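Major capsid protein P2 (Pseudoalteromonas phage pm2, PDB 2VVF) forms, as a homotrimer with two jelly rolls in each chain, the major building block of the capsid shell of a lipid-containing marine bacteriophage. Local coordinates at residues 103-111 with 138-146; 49-57 with 261-269. All blocks are in the same frame, centred on the assembly; numbering follows the deposited sequence.

Contact 1 (103-111 with 138-146); sequences MFALGTVGL and GTAPSWLTM. With CA (calcium ion), chain G.
Ala105 and the pair Pro141 and Trp143 meet at a calcium ion, which each binds through its backbone carbonyl oxygen. The ion lies 2.5 Å from Ala105 O, 2.6 Å from Pro141 O and 2.8 Å from Trp143 O. Next to it, Leu144 lays CD1 against Ala105 O (3.3 Å) while CD2 meets Leu106 CD1. Met103 runs side by side with Trp143, pointing the same way, and, bent at chi3 (142°), brings CE over one face of the indole; its sulfur stands above the five-membered ring at a distance, a Met-aromatic contact. Towards the other end, Val109 N donates to Thr139 O at 3.0 Å, reaching it from above the carbonyl plane, and the Pro141 ring slides past Leu111, CG to CG 3.9 Å. Gly107 makes two CA-H...O approaches, its CA to Ala140 O (3.5 Å) and its O to Pro141 CA (3.2 Å). Further out, Tyr29 of strand 28-37 pairs with Leu106, and Gly262 of strand 252-263 with Leu144, so the two segments that supply the ligands are paired to different sheets. The cation probably offsets the crowding of carbonyl oxygens from both segments, Met103 O beside Trp143 O included, and helps hold them together.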
loop_
_atom_site.group_PDB
_atom_site.type_symbol
_atom_site.label_atom_id
_atom_site.label_comp_id
_atom_site.label_asym_id
_atom_site.label_seq_id
_atom_site.Cartn_x
_atom_site.Cartn_y
_atom_site.Cartn_z
ATOM N N MET A 103 11.592 -11.481 -7.688
ATOM C CA MET A 103 12.556 -12.547 -7.438
ATOM C C MET A 103 11.898 -13.914 -7.265
ATOM O O MET A 103 12.575 -14.941 -7.267
ATOM C CB MET A 103 13.423 -12.207 -6.223
ATOM C CG MET A 103 13.542 -13.320 -5.199
ATOM S SD MET A 103 14.628 -12.862 -3.826
ATOM C CE MET A 103 13.763 -13.603 -2.446
ATOM N N PHE A 104 10.575 -13.924 -7.131
ATOM C CA PHE A 104 9.836 -15.170 -6.954
ATOM C C PHE A 104 9.200 -15.662 -8.248
ATOM O O PHE A 104 8.594 -16.734 -8.279
ATOM C CB PHE A 104 8.767 -15.010 -5.874
ATOM C CG PHE A 104 9.323 -14.902 -4.484
ATOM C CD1 PHE A 104 9.527 -16.034 -3.717
ATOM C CD2 PHE A 104 9.644 -13.668 -3.948
ATOM C CE1 PHE A 104 10.041 -15.937 -2.439
ATOM C CE2 PHE A 104 10.155 -13.565 -2.669
ATOM C CZ PHE A 104 10.353 -14.699 -1.913
ATOM N N ALA A 105 9.339 -14.878 -9.313
ATOM C CA ALA A 105 8.772 -15.240 -10.608
ATOM C C ALA A 105 9.260 -16.612 -11.066
ATOM O O ALA A 105 10.378 -17.025 -10.748
ATOM C CB ALA A 105 9.095 -14.180 -11.649
ATOM N N LEU A 106 8.418 -17.313 -11.819
ATOM C CA LEU A 106 8.759 -18.640 -12.312
ATOM C C LEU A 106 9.571 -18.603 -13.603
ATOM O O LEU A 106 9.013 -18.671 -14.700
ATOM C CB LEU A 106 7.496 -19.480 -12.513
ATOM C CG LEU A 106 7.694 -20.875 -13.109
ATOM C CD1 LEU A 106 8.717 -21.660 -12.303
ATOM C CD2 LEU A 106 6.370 -21.618 -13.172
ATOM N N GLY A 107 10.890 -18.513 -13.466
ATOM C CA GLY A 107 11.776 -18.519 -14.623
ATOM C C GLY A 107 11.805 -19.946 -15.155
ATOM O O GLY A 107 11.687 -20.898 -14.382
ATOM N N THR A 108 11.942 -20.095 -16.469
ATOM C CA THR A 108 11.950 -21.421 -17.081
ATOM C C THR A 108 13.244 -21.755 -17.821
ATOM O O THR A 108 13.408 -22.869 -18.321
ATOM C CB THR A 108 10.720 -21.635 -17.980
ATOM O OG1 THR A 108 10.809 -20.777 -19.123
ATOM C CG2 THR A 108 9.441 -21.328 -17.217
ATOM N N VAL A 109 14.161 -20.797 -17.886
ATOM C CA VAL A 109 15.428 -21.008 -18.578
ATOM C C VAL A 109 16.206 -22.199 -18.024
ATOM O O VAL A 109 16.460 -22.281 -16.822
ATOM C CB VAL A 109 16.285 -19.732 -18.595
ATOM C CG1 VAL A 109 17.724 -20.064 -18.956
ATOM C CG2 VAL A 109 15.704 -18.716 -19.566
ATOM N N GLY A 110 16.586 -23.117 -18.910
ATOM C CA GLY A 110 17.345 -24.303 -18.522
ATOM C C GLY A 110 16.426 -25.478 -18.200
ATOM O O GLY A 110 16.886 -26.601 -17.986
ATOM N N LEU A 111 15.126 -25.208 -18.167
ATOM C CA LEU A 111 14.125 -26.226 -17.862
ATOM C C LEU A 111 13.808 -27.085 -19.083
ATOM O O LEU A 111 13.952 -26.642 -20.222
ATOM C CB LEU A 111 12.833 -25.567 -17.362
ATOM C CG LEU A 111 12.797 -25.182 -15.882
ATOM C CD1 LEU A 111 11.616 -24.756 -15.478
ATOM C CD2 LEU A 111 12.803 -26.263 -15.079
ATOM N N GLY A 138 13.112 -14.141 -19.879
ATOM C CA GLY A 138 13.516 -15.422 -19.310
ATOM C C GLY A 138 14.582 -15.340 -18.222
ATOM O O GLY A 138 15.521 -14.549 -18.305
ATOM N N THR A 139 14.430 -16.194 -17.214
ATOM C CA THR A 139 15.371 -16.296 -16.104
ATOM C C THR A 139 15.347 -17.744 -15.629
ATOM O O THR A 139 14.406 -18.480 -15.928
ATOM C CB THR A 139 14.992 -15.349 -14.944
ATOM O OG1 THR A 139 13.775 -15.798 -14.330
ATOM C CG2 THR A 139 14.812 -13.927 -15.443
ATOM N N ALA A 140 16.371 -18.151 -14.888
ATOM C CA ALA A 140 16.406 -19.508 -14.354
ATOM C C ALA A 140 15.297 -19.605 -13.313
ATOM O O ALA A 140 14.799 -18.580 -12.849
ATOM C CB ALA A 140 17.757 -19.790 -13.718
ATOM N N PRO A 141 14.895 -20.826 -12.966
ATOM C CA PRO A 141 13.853 -21.018 -11.966
ATOM C C PRO A 141 14.205 -20.217 -10.713
ATOM O O PRO A 141 13.374 -19.481 -10.184
ATOM C CB PRO A 141 13.921 -22.519 -11.692
ATOM C CG PRO A 141 14.334 -23.106 -13.005
ATOM C CD PRO A 141 15.152 -22.059 -13.733
ATOM N N SER A 142 15.457 -20.328 -10.281
ATOM C CA SER A 142 15.956 -19.577 -9.133
ATOM C C SER A 142 15.054 -19.650 -7.896
ATOM O O SER A 142 14.488 -20.699 -7.588
ATOM C CB SER A 142 16.210 -18.122 -9.533
ATOM O OG SER A 142 16.662 -17.354 -8.434
ATOM N N TRP A 143 14.947 -18.533 -7.181
ATOM C CA TRP A 143 14.132 -18.459 -5.969
ATOM C C TRP A 143 12.652 -18.685 -6.257
ATOM O O TRP A 143 12.029 -17.919 -6.990
ATOM C CB TRP A 143 14.333 -17.115 -5.263
ATOM C CG TRP A 143 15.319 -17.180 -4.141
ATOM C CD1 TRP A 143 16.661 -16.936 -4.213
ATOM C CD2 TRP A 143 15.052 -17.563 -2.786
ATOM N NE1 TRP A 143 17.244 -17.132 -2.982
ATOM C CE2 TRP A 143 16.277 -17.519 -2.091
ATOM C CE3 TRP A 143 13.895 -17.925 -2.092
ATOM C CZ2 TRP A 143 16.377 -17.825 -0.736
ATOM C CZ3 TRP A 143 13.997 -18.232 -0.748
ATOM C CH2 TRP A 143 15.229 -18.178 -0.084
ATOM N N LEU A 144 12.093 -19.734 -5.664
ATOM C CA LEU A 144 10.690 -20.074 -5.864
ATOM C C LEU A 144 10.016 -20.428 -4.543
ATOM O O LEU A 144 10.676 -20.832 -3.587
ATOM C CB LEU A 144 10.577 -21.270 -6.815
ATOM C CG LEU A 144 10.247 -21.024 -8.290
ATOM C CD1 LEU A 144 10.667 -19.636 -8.728
ATOM C CD2 LEU A 144 10.897 -22.086 -9.163
ATOM N N THR A 145 8.692 -20.300 -4.509
ATOM C CA THR A 145 7.905 -20.670 -3.336
ATOM C C THR A 145 7.501 -22.129 -3.518
ATOM O O THR A 145 6.992 -22.510 -4.572
ATOM C CB THR A 145 6.655 -19.780 -3.185
ATOM O OG1 THR A 145 7.051 -18.431 -2.909
ATOM C CG2 THR A 145 5.774 -20.287 -2.056
ATOM N N MET A 146 7.753 -22.951 -2.504
ATOM C CA MET A 146 7.425 -24.369 -2.587
ATOM C C MET A 146 6.416 -24.781 -1.523
ATOM O O MET A 146 6.782 -25.090 -0.391
ATOM C CB MET A 146 8.693 -25.220 -2.491
ATOM C CG MET A 146 9.623 -25.054 -3.680
ATOM S SD MET A 146 11.357 -25.175 -3.234
ATOM C CE MET A 146 12.132 -24.350 -4.640
HETATM CA CA CA G . 12.606 -17.051 -9.540
HETATM O O HOH W 1 7.498 -18.313 -6.651
#

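Contact 2 (49-57 with 261-269)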
loop_
_atom_site.group_PDB
_atom_site.type_symbol
_atom_site.label_atom_id
_atom_site.label_comp_id
_atom_site.label_asym_id
_atom_site.label_seq_id
_atom_site.Cartn_x
_atom_site.Cartn_y
_atom_site.Cartn_z
ATOM N N VAL A 49 2.465 -28.267 -9.254
ATOM C CA VAL A 49 3.325 -27.470 -10.115
ATOM C C VAL A 49 4.631 -28.245 -10.237
ATOM O O VAL A 49 5.333 -28.449 -9.246
ATOM C CB VAL A 49 3.555 -26.061 -9.534
ATOM C CG1 VAL A 49 4.547 -25.291 -10.383
ATOM C CG2 VAL A 49 2.237 -25.307 -9.429
ATOM N N GLU A 50 4.926 -28.727 -11.439
ATOM C CA GLU A 50 6.124 -29.529 -11.652
ATOM C C GLU A 50 7.149 -28.902 -12.587
ATOM O O GLU A 50 6.817 -28.439 -13.679
ATOM C CB GLU A 50 5.752 -30.926 -12.147
ATOM C CG GLU A 50 4.684 -31.613 -11.312
ATOM C CD GLU A 50 4.380 -33.011 -11.803
ATOM O OE1 GLU A 50 4.755 -33.333 -12.950
ATOM O OE2 GLU A 50 3.770 -33.789 -11.041
ATOM N N LEU A 51 8.403 -28.918 -12.149
ATOM C CA LEU A 51 9.511 -28.400 -12.938
ATOM C C LEU A 51 10.431 -29.568 -13.262
ATOM O O LEU A 51 11.061 -30.137 -12.368
ATOM C CB LEU A 51 10.283 -27.344 -12.143
ATOM C CG LEU A 51 9.515 -26.120 -11.637
ATOM C CD1 LEU A 51 10.477 -24.980 -11.335
ATOM C CD2 LEU A 51 8.461 -25.684 -12.642
ATOM N N ASP A 52 10.480 -29.950 -14.534
ATOM C CA ASP A 52 11.313 -31.069 -14.961
ATOM C C ASP A 52 10.832 -32.389 -14.359
ATOM O O ASP A 52 11.631 -33.284 -14.087
ATOM C CB ASP A 52 12.782 -30.821 -14.602
ATOM C CG ASP A 52 13.518 -30.028 -15.665
ATOM O OD1 ASP A 52 12.872 -29.601 -16.644
ATOM O OD2 ASP A 52 14.744 -29.830 -15.524
ATOM N N GLY A 53 9.523 -32.499 -14.152
ATOM C CA GLY A 53 8.931 -33.713 -13.603
ATOM C C GLY A 53 8.914 -33.756 -12.077
ATOM O O GLY A 53 8.261 -34.613 -11.484
ATOM N N ARG A 54 9.630 -32.833 -11.441
ATOM C CA ARG A 54 9.693 -32.785 -9.982
ATOM C C ARG A 54 8.640 -31.845 -9.401
ATOM O O ARG A 54 8.246 -30.871 -10.040
ATOM C CB ARG A 54 11.090 -32.369 -9.522
ATOM C CG ARG A 54 12.211 -32.902 -10.403
ATOM C CD ARG A 54 13.540 -32.257 -10.059
ATOM N NE ARG A 54 13.955 -32.567 -8.694
ATOM C CZ ARG A 54 14.481 -33.729 -8.322
ATOM N NH1 ARG A 54 14.660 -34.695 -9.212
ATOM N NH2 ARG A 54 14.830 -33.924 -7.058
ATOM N N LEU A 55 8.198 -32.134 -8.182
ATOM C CA LEU A 55 7.174 -31.324 -7.532
ATOM C C LEU A 55 7.724 -30.052 -6.899
ATOM O O LEU A 55 8.703 -30.088 -6.154
ATOM C CB LEU A 55 6.426 -32.138 -6.475
ATOM C CG LEU A 55 5.469 -31.328 -5.596
ATOM C CD1 LEU A 55 4.163 -31.054 -6.330
ATOM C CD2 LEU A 55 5.210 -32.036 -4.277
ATOM N N LEU A 56 7.069 -28.931 -7.186
ATOM C CA LEU A 56 7.461 -27.649 -6.616
ATOM C C LEU A 56 6.458 -27.277 -5.533
ATOM O O LEU A 56 6.799 -27.206 -4.354
ATOM C CB LEU A 56 7.495 -26.568 -7.698
ATOM C CG LEU A 56 7.885 -25.165 -7.230
ATOM C CD1 LEU A 56 9.388 -25.062 -7.036
ATOM C CD2 LEU A 56 7.392 -24.113 -8.209
ATOM N N SER A 57 5.210 -27.075 -5.945
ATOM C CA SER A 57 4.136 -26.723 -5.025
ATOM C C SER A 57 2.956 -27.668 -5.222
ATOM O O SER A 57 2.744 -28.192 -6.317
ATOM C CB SER A 57 3.685 -25.278 -5.255
ATOM O OG SER A 57 4.654 -24.359 -4.783
ATOM N N MET A 261 10.882 -21.941 0.819
ATOM C CA MET A 261 11.486 -21.027 -0.140
ATOM C C MET A 261 12.952 -21.392 -0.334
ATOM O O MET A 261 13.633 -21.785 0.611
ATOM C CB MET A 261 11.396 -19.584 0.366
ATOM C CG MET A 261 10.008 -18.975 0.321
ATOM S SD MET A 261 10.002 -17.295 0.981
ATOM C CE MET A 261 11.032 -17.495 2.430
ATOM N N GLY A 262 13.441 -21.239 -1.558
ATOM C CA GLY A 262 14.832 -21.540 -1.860
ATOM C C GLY A 262 15.073 -21.523 -3.367
ATOM O O GLY A 262 14.133 -21.480 -4.148
ATOM N N VAL A 263 16.337 -21.530 -3.761
ATOM C CA VAL A 263 16.746 -21.554 -5.159
ATOM C C VAL A 263 16.481 -22.959 -5.664
ATOM O O VAL A 263 17.030 -23.943 -5.153
ATOM C CB VAL A 263 18.248 -21.176 -5.329
ATOM C CG1 VAL A 263 18.688 -21.314 -6.757
ATOM C CG2 VAL A 263 18.538 -19.779 -4.778
ATOM N N TRP A 264 15.603 -23.043 -6.652
ATOM C CA TRP A 264 15.241 -24.322 -7.223
ATOM C C TRP A 264 16.453 -25.065 -7.763
ATOM O O TRP A 264 17.300 -24.494 -8.451
ATOM C CB TRP A 264 14.189 -24.152 -8.316
ATOM C CG TRP A 264 13.654 -25.460 -8.814
ATOM C CD1 TRP A 264 12.658 -26.206 -8.253
ATOM C CD2 TRP A 264 14.112 -26.197 -9.957
ATOM N NE1 TRP A 264 12.456 -27.353 -8.984
ATOM C CE2 TRP A 264 13.335 -27.371 -10.036
ATOM C CE3 TRP A 264 15.097 -25.972 -10.926
ATOM C CZ2 TRP A 264 13.511 -28.316 -11.044
ATOM C CZ3 TRP A 264 15.271 -26.914 -11.925
ATOM C CH2 TRP A 264 14.483 -28.072 -11.975
ATOM N N SER A 265 16.520 -26.352 -7.444
ATOM C CA SER A 265 17.610 -27.203 -7.898
ATOM C C SER A 265 17.051 -28.481 -8.509
ATOM O O SER A 265 16.097 -29.065 -7.990
ATOM C CB SER A 265 18.551 -27.539 -6.740
ATOM O OG SER A 265 19.566 -28.436 -7.158
ATOM N N ARG A 266 17.651 -28.899 -9.622
ATOM C CA ARG A 266 17.229 -30.096 -10.338
ATOM C C ARG A 266 17.238 -31.333 -9.447
ATOM O O ARG A 266 16.538 -32.309 -9.719
ATOM C CB ARG A 266 18.128 -30.333 -11.553
ATOM C CG ARG A 266 17.951 -29.320 -12.670
ATOM C CD ARG A 266 18.706 -29.750 -13.920
ATOM N NE ARG A 266 18.519 -28.815 -15.026
ATOM C CZ ARG A 266 19.511 -28.189 -15.651
ATOM N NH1 ARG A 266 19.249 -27.357 -16.650
ATOM N NH2 ARG A 266 20.767 -28.394 -15.277
ATOM N N ASN A 267 18.053 -31.299 -8.397
ATOM C CA ASN A 267 18.149 -32.428 -7.481
ATOM C C ASN A 267 17.917 -31.972 -6.047
ATOM O O ASN A 267 18.459 -32.554 -5.106
ATOM C CB ASN A 267 19.520 -33.097 -7.598
ATOM C CG ASN A 267 20.061 -33.074 -9.016
ATOM O OD1 ASN A 267 19.911 -32.088 -9.738
ATOM N ND2 ASN A 267 20.694 -34.169 -9.423
ATOM N N GLY A 268 17.125 -30.915 -5.888
ATOM C CA GLY A 268 16.845 -30.364 -4.567
ATOM C C GLY A 268 15.439 -30.665 -4.056
ATOM O O GLY A 268 14.717 -31.482 -4.625
ATOM N N PHE A 269 15.069 -29.995 -2.968
ATOM C CA PHE A 269 13.767 -30.163 -2.328
ATOM C C PHE A 269 12.610 -30.118 -3.326
ATOM O O PHE A 269 12.644 -29.271 -4.246
ATOM C CB PHE A 269 13.574 -29.084 -1.261
ATOM C CG PHE A 269 12.434 -29.354 -0.321
ATOM C CD1 PHE A 269 12.375 -30.535 0.401
ATOM C CD2 PHE A 269 11.429 -28.415 -0.144
ATOM C CE1 PHE A 269 11.331 -30.780 1.272
ATOM C CE2 PHE A 269 10.385 -28.655 0.726
ATOM C CZ PHE A 269 10.334 -29.841 1.435
ATOM O OXT PHE A 269 11.663 -30.917 -3.158
#
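Leu51 packs against one face of the Trp264 indole, the two side chains sliding past each other in opposite directions. Its CD1 sits over the five-membered ring, 3.8 Å from the centroid and 5° off the normal, a CH-pi contact, and its CB meets the benzo end, 3.5 Å from Trp264 CZ2. The opposite face of the indole is overlaid toward its rim by the backbone N of Arg266, so the ring is sandwiched between the leucine and its own chain as that chain turns back. Leu56 comes in obliquely, its CD1 3.7 Å from Trp264 CD1, while the Asp52 carboxylate stands at the ring's edge, its plane 75° from that of the indole. Trp264 can reach across because CG is anti to its backbone N (chi1 -173°).

Leu51 to Arg54 form a type I' turn, the tight hairpin link between strands 44-51 and 54-59 in one sheet of the N-terminal jelly roll, and a classic bulge sets Leu56 and Ser57 against Val49. The partner is the C-terminal tail running out of strand 252-263, with a type I turn from Ser265 to Gly268.

Arg54, bent at chi3, turns one guanidinium face to the backbone at Asn267 CA, though the group is modelled too close to Arg266 O and its fine placement is doubtful. Its NH2 gives a weak but nearly straight hydrogen bond to Gly268 O (3.4 Å), which lies at the guanidinium edge. Asp52 and Arg266 are nearly coplanar, Asp52 OD2 at the edge of the Arg266 guanidinium, yet OD2 to NE at 3.9 Å makes only a long salt bridge. Each has a firmer hold outside the pair: Asp52 OD1 accepts from Thr112 N and Thr113 N, and Arg266 NH1 bonds to Gly110 O.

How the contacts relate
The centres of contacts 1 and 2 lie about 10 Å apart, on the same side of the chain's centre. Along the chain the order is 49-57, 103-111, 138-146, 261-269, so contact 1 falls wholly between the two halves of contact 2. Strands 143-154 and 252-263, which carry the end of 138-146 and the start of 261-269, are antiparallel neighbours in one sheet of the second jelly roll; 49-57 and 103-111 belong to the first. A probable hydrogen bond from Trp264 N to Ser142 O ties the contacts together. Together they join the two jelly rolls of the subunit, one with calcium at the join, the other with the chain's last residues.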